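Local coordinates for protein putative GntR-family transcriptional regulator (Bordetella bronchiseptica RB50, PDB 3CNV) that probably senses a small effector molecule through its UTRA domain and so adjusts DNA binding and transcription, as in other GntR-family regulators, at residues V98-A112 / P124-Y138. Sequence-based numbering, arbitrary orientation.
Sequences VSMVRADEKLRAVAA and PGRPLLQVDRISYTY
Strands 102-111 and 127-137 run antiparallel, their axes 4.5 Å apart at closest approach, and paired backbone bonds tie Asp104 to Ile134 and so on to Val110 with Leu128. Val101 and Arg102 both face Tyr136 in a classic beta bulge: Tyr136 O accepts from Val101 N, and Tyr136 N donates to Arg102 O. On the face bearing Arg102, its guanidinium lies flat over the Tyr136 ring, planes 20° apart and Arg102 NH2 3.3 Å from Tyr136 CE2, a cation-pi stack. Arg102 starts with CG anti to the backbone N (chi1 -168°) and bends at chi3, which turns its edge to Asp104: NE bonds to OD1 and NH2 to OD2, fixing the rotation of the stacked group, while NH1 pairs with Asp140. A water bridges Asp104 OD2 and Tyr136 OH. Farther along, Asp132 OD2 accepts from Gln130 NE2; in one of two modelled conformers Arg108 NH1 also reaches it.

On the other face the Glu105 carboxylate and Arg133 guanidinium planes are 21° apart. Arg133 NE reaches the anti lone pair of Glu105 OE2 at 2.8 Å and Arg133 NH2 the same oxygen at 3.0 Å; Glu105 OE1 turns to Tyr157, so both oxygens of this buried carboxylate are satisfied. Leu107 CG meets Val131 CG2 at 4.0 Å, with Leu129 alongside, apolar groups suited to burial. The Ala112 methyl packs against Leu128, Ala112 CB 3.6 Å from Leu128 CD1. At Gly125's backbone angles a CB would jam against Pro124 O, which calls for glycine.

Strand 102-111 edges the chain's own antiparallel UTRA-domain sheet, which a second subunit's strand extends.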
# COMPACT_ATOMS: atom_id res chain seq x y z
N VAL C 98 -9.32 14.57 -14.80
CA VAL C 98 -8.80 13.19 -14.64
C VAL C 98 -8.09 13.00 -13.30
O VAL C 98 -7.06 13.57 -13.07
CB VAL C 98 -7.89 12.87 -15.83
CG1 VAL C 98 -7.19 11.53 -15.65
CG2 VAL C 98 -8.73 12.95 -17.12
N SER C 99 -8.72 12.25 -12.37
CA SER C 99 -8.17 11.98 -11.04
C SER C 99 -7.83 10.52 -10.93
O SER C 99 -8.65 9.67 -11.19
CB SER C 99 -9.14 12.21 -9.87
OG SER C 99 -9.67 13.51 -9.87
N MSE C 100 -6.59 10.28 -10.58
CA MSE C 100 -6.08 8.90 -10.44
C MSE C 100 -6.40 8.31 -9.05
O MSE C 100 -6.10 8.90 -7.97
CB MSE C 100 -4.60 8.86 -10.70
CG MSE C 100 -4.10 9.63 -11.90
SE MSE C 100 -4.94 8.97 -13.55
CE MSE C 100 -3.96 10.21 -14.79
N VAL C 101 -6.98 7.12 -9.07
CA VAL C 101 -7.31 6.41 -7.86
C VAL C 101 -6.30 5.34 -7.51
O VAL C 101 -6.14 4.98 -6.34
CB VAL C 101 -8.76 5.77 -7.99
CG1 VAL C 101 -9.73 6.84 -8.38
CG2 VAL C 101 -8.77 4.70 -9.02
N ARG C 102 -5.58 4.85 -8.51
CA ARG C 102 -4.59 3.80 -8.33
C ARG C 102 -3.49 3.93 -9.33
O ARG C 102 -3.72 4.35 -10.46
CB ARG C 102 -5.24 2.36 -8.58
CG ARG C 102 -4.33 1.21 -8.11
CD ARG C 102 -4.97 -0.19 -8.41
NE ARG C 102 -4.64 -0.80 -9.71
CZ ARG C 102 -5.55 -0.96 -10.66
NH1 ARG C 102 -6.78 -0.55 -10.44
NH2 ARG C 102 -5.26 -1.55 -11.80
N ALA C 103 -2.35 3.38 -8.98
CA ALA C 103 -1.23 3.20 -9.92
C ALA C 103 -0.59 1.82 -9.76
O ALA C 103 -0.40 1.34 -8.64
CB ALA C 103 -0.16 4.26 -9.81
N ASP C 104 -0.28 1.15 -10.86
CA ASP C 104 0.39 -0.15 -10.78
C ASP C 104 1.80 0.13 -11.36
O ASP C 104 1.94 0.73 -12.42
CB ASP C 104 -0.29 -1.21 -11.60
CG ASP C 104 -1.67 -1.64 -11.06
OD1 ASP C 104 -1.96 -1.48 -9.82
OD2 ASP C 104 -2.47 -2.17 -11.91
N GLU C 105 2.82 -0.23 -10.60
CA GLU C 105 4.22 0.00 -10.97
C GLU C 105 5.06 -1.27 -11.05
O GLU C 105 4.84 -2.25 -10.35
CB GLU C 105 4.88 1.01 -10.02
CG GLU C 105 4.34 2.37 -10.06
CD GLU C 105 4.98 3.34 -9.05
OE1 GLU C 105 5.72 2.93 -8.12
OE2 GLU C 105 4.68 4.53 -9.16
N LYS C 106 6.05 -1.21 -11.93
CA LYS C 106 7.09 -2.21 -12.11
C LYS C 106 8.45 -1.49 -11.97
O LYS C 106 8.75 -0.54 -12.74
CB LYS C 106 6.97 -2.88 -13.49
CG LYS C 106 5.68 -3.59 -13.76
CD LYS C 106 5.67 -4.27 -15.12
CE LYS C 106 4.44 -5.16 -15.29
NZ LYS C 106 4.62 -6.19 -16.38
N LEU C 107 9.19 -1.86 -10.92
CA LEU C 107 10.51 -1.27 -10.61
C LEU C 107 11.66 -2.22 -10.90
O LEU C 107 11.62 -3.45 -10.67
CB LEU C 107 10.61 -0.77 -9.20
CG LEU C 107 9.82 0.44 -8.70
CD1 LEU C 107 8.27 0.22 -8.76
CD2 LEU C 107 10.32 0.71 -7.30
N ARG C 108 12.65 -1.62 -11.54
CA ARG C 108 13.90 -2.31 -11.90
C ARG C 108 15.11 -1.37 -11.82
O ARG C 108 14.97 -0.15 -11.80
CB ARG C 108 13.80 -3.02 -13.27
CG ARG C 108 12.87 -2.40 -14.36
CD ARG C 108 12.78 -3.16 -15.76
NE ARG C 108 11.72 -4.19 -15.86
CZ ARG C 108 10.43 -3.97 -16.07
NH1 ARG C 108 9.95 -2.77 -16.22
NH2 ARG C 108 9.60 -4.97 -16.16
N ALA C 109 16.29 -1.96 -11.73
CA ALA C 109 17.53 -1.18 -11.84
C ALA C 109 18.09 -1.39 -13.21
O ALA C 109 18.18 -2.53 -13.70
CB ALA C 109 18.60 -1.53 -10.76
N VAL C 110 18.43 -0.28 -13.82
CA VAL C 110 18.97 -0.24 -15.13
C VAL C 110 20.23 0.64 -15.20
O VAL C 110 20.51 1.39 -14.29
CB VAL C 110 17.89 0.28 -16.15
CG1 VAL C 110 16.60 -0.62 -16.09
CG2 VAL C 110 17.56 1.72 -15.94
N ALA C 111 20.99 0.47 -16.27
CA ALA C 111 22.11 1.39 -16.64
C ALA C 111 21.62 2.63 -17.40
O ALA C 111 20.77 2.56 -18.26
CB ALA C 111 23.19 0.61 -17.47
N ALA C 112 22.12 3.78 -16.99
CA ALA C 112 21.90 5.06 -17.70
C ALA C 112 22.36 4.96 -19.14
O ALA C 112 23.50 4.60 -19.43
CB ALA C 112 22.55 6.23 -16.97
N PRO C 124 27.21 7.51 -18.82
CA PRO C 124 26.43 6.33 -19.21
C PRO C 124 26.86 5.07 -18.47
O PRO C 124 28.05 4.86 -18.16
CB PRO C 124 26.70 6.22 -20.73
CG PRO C 124 27.21 7.56 -21.14
CD PRO C 124 27.94 8.11 -19.95
N GLY C 125 25.90 4.24 -18.17
CA GLY C 125 26.18 3.03 -17.38
C GLY C 125 25.83 3.17 -15.92
O GLY C 125 25.67 2.17 -15.22
N ARG C 126 25.66 4.41 -15.47
CA ARG C 126 25.29 4.71 -14.05
C ARG C 126 23.99 4.01 -13.66
O ARG C 126 23.00 4.03 -14.44
CB ARG C 126 25.12 6.21 -13.86
CG ARG C 126 24.54 6.69 -12.59
CD ARG C 126 25.44 6.45 -11.42
NE ARG C 126 26.15 7.66 -11.15
CZ ARG C 126 26.02 8.40 -10.07
NH1 ARG C 126 25.25 8.03 -9.06
NH2 ARG C 126 26.71 9.49 -9.99
N PRO C 127 23.99 3.32 -12.51
CA PRO C 127 22.70 2.66 -12.20
C PRO C 127 21.60 3.67 -11.82
O PRO C 127 21.84 4.66 -11.06
CB PRO C 127 23.03 1.80 -11.00
CG PRO C 127 24.44 1.56 -11.06
CD PRO C 127 25.08 2.81 -11.66
N LEU C 128 20.43 3.44 -12.42
CA LEU C 128 19.22 4.25 -12.21
C LEU C 128 18.09 3.30 -11.83
O LEU C 128 18.09 2.08 -12.20
CB LEU C 128 18.80 5.01 -13.49
CG LEU C 128 19.84 5.89 -14.16
CD1 LEU C 128 19.27 6.49 -15.52
CD2 LEU C 128 20.30 7.02 -13.20
N LEU C 129 17.17 3.83 -11.07
CA LEU C 129 15.91 3.15 -10.67
C LEU C 129 14.86 3.48 -11.74
O LEU C 129 14.56 4.64 -12.02
CB LEU C 129 15.42 3.56 -9.32
CG LEU C 129 14.09 2.95 -8.83
CD1 LEU C 129 14.21 1.43 -8.63
CD2 LEU C 129 13.55 3.63 -7.62
N GLN C 130 14.41 2.44 -12.42
CA GLN C 130 13.35 2.61 -13.42
C GLN C 130 12.02 2.21 -12.78
O GLN C 130 11.86 1.13 -12.20
CB GLN C 130 13.65 1.84 -14.71
CG GLN C 130 12.51 1.84 -15.74
CD GLN C 130 12.92 1.21 -17.08
OE1 GLN C 130 13.83 1.67 -17.74
NE2 GLN C 130 12.31 0.10 -17.41
N VAL C 131 11.10 3.15 -12.84
CA VAL C 131 9.73 3.00 -12.33
C VAL C 131 8.77 3.10 -13.54
O VAL C 131 8.53 4.16 -14.11
CB VAL C 131 9.35 4.07 -11.25
CG1 VAL C 131 7.90 3.80 -10.70
CG2 VAL C 131 10.41 4.12 -10.05
N ASP C 132 8.24 1.96 -13.95
CA ASP C 132 7.23 1.94 -15.00
C ASP C 132 5.81 1.90 -14.40
O ASP C 132 5.45 0.94 -13.74
CB ASP C 132 7.45 0.70 -15.92
CG ASP C 132 8.67 0.85 -16.83
OD1 ASP C 132 8.87 1.95 -17.41
OD2 ASP C 132 9.48 -0.11 -16.95
N ARG C 133 5.02 2.92 -14.66
CA ARG C 133 3.70 3.11 -14.01
C ARG C 133 2.56 3.12 -15.04
O ARG C 133 2.66 3.74 -16.11
CB ARG C 133 3.72 4.45 -13.28
CG ARG C 133 2.46 4.75 -12.47
CD ARG C 133 2.43 6.11 -11.86
NE ARG C 133 3.58 6.32 -11.00
CZ ARG C 133 4.18 7.46 -10.71
NH1 ARG C 133 3.78 8.59 -11.19
NH2 ARG C 133 5.22 7.42 -9.90
N ILE C 134 1.48 2.46 -14.70
CA ILE C 134 0.20 2.76 -15.33
C ILE C 134 -0.75 3.26 -14.26
O ILE C 134 -0.89 2.62 -13.26
CB ILE C 134 -0.39 1.50 -16.01
CG1 ILE C 134 0.63 0.83 -16.93
CG2 ILE C 134 -1.71 1.85 -16.71
CD1 ILE C 134 0.18 -0.65 -17.42
N SER C 135 -1.39 4.41 -14.52
CA SER C 135 -2.29 5.06 -13.57
C SER C 135 -3.70 4.94 -14.08
O SER C 135 -3.99 5.01 -15.29
CB SER C 135 -1.98 6.57 -13.43
OG SER C 135 -0.67 6.70 -13.11
N TYR C 136 -4.58 4.75 -13.12
CA TYR C 136 -5.98 4.45 -13.38
C TYR C 136 -6.91 5.48 -12.75
O TYR C 136 -6.66 6.00 -11.68
CB TYR C 136 -6.35 3.02 -12.88
CG TYR C 136 -5.60 1.90 -13.55
CD1 TYR C 136 -6.15 1.23 -14.61
CD2 TYR C 136 -4.32 1.54 -13.15
CE1 TYR C 136 -5.44 0.23 -15.28
CE2 TYR C 136 -3.61 0.51 -13.80
CZ TYR C 136 -4.16 -0.09 -14.88
OH TYR C 136 -3.51 -1.08 -15.59
N THR C 137 -7.97 5.78 -13.46
CA THR C 137 -9.06 6.54 -12.91
C THR C 137 -10.09 5.51 -12.46
O THR C 137 -9.92 4.29 -12.63
CB THR C 137 -9.70 7.56 -13.93
OG1 THR C 137 -10.31 6.88 -15.05
CG2 THR C 137 -8.67 8.49 -14.49
N TYR C 138 -11.15 6.01 -11.89
CA TYR C 138 -12.37 5.19 -11.62
C TYR C 138 -12.81 4.14 -12.69
O TYR C 138 -12.85 4.37 -13.88
CB TYR C 138 -13.51 6.15 -11.16
CG TYR C 138 -13.16 6.70 -9.75
CD1 TYR C 138 -13.29 5.89 -8.60
CD2 TYR C 138 -12.69 7.99 -9.57
CE1 TYR C 138 -12.95 6.36 -7.31
CE2 TYR C 138 -12.32 8.47 -8.27
CZ TYR C 138 -12.46 7.65 -7.15
OH TYR C 138 -12.10 8.07 -5.86
O HOH W 1 -1.66 -2.57 -14.56
O HOH W 2 5.81 5.96 -7.37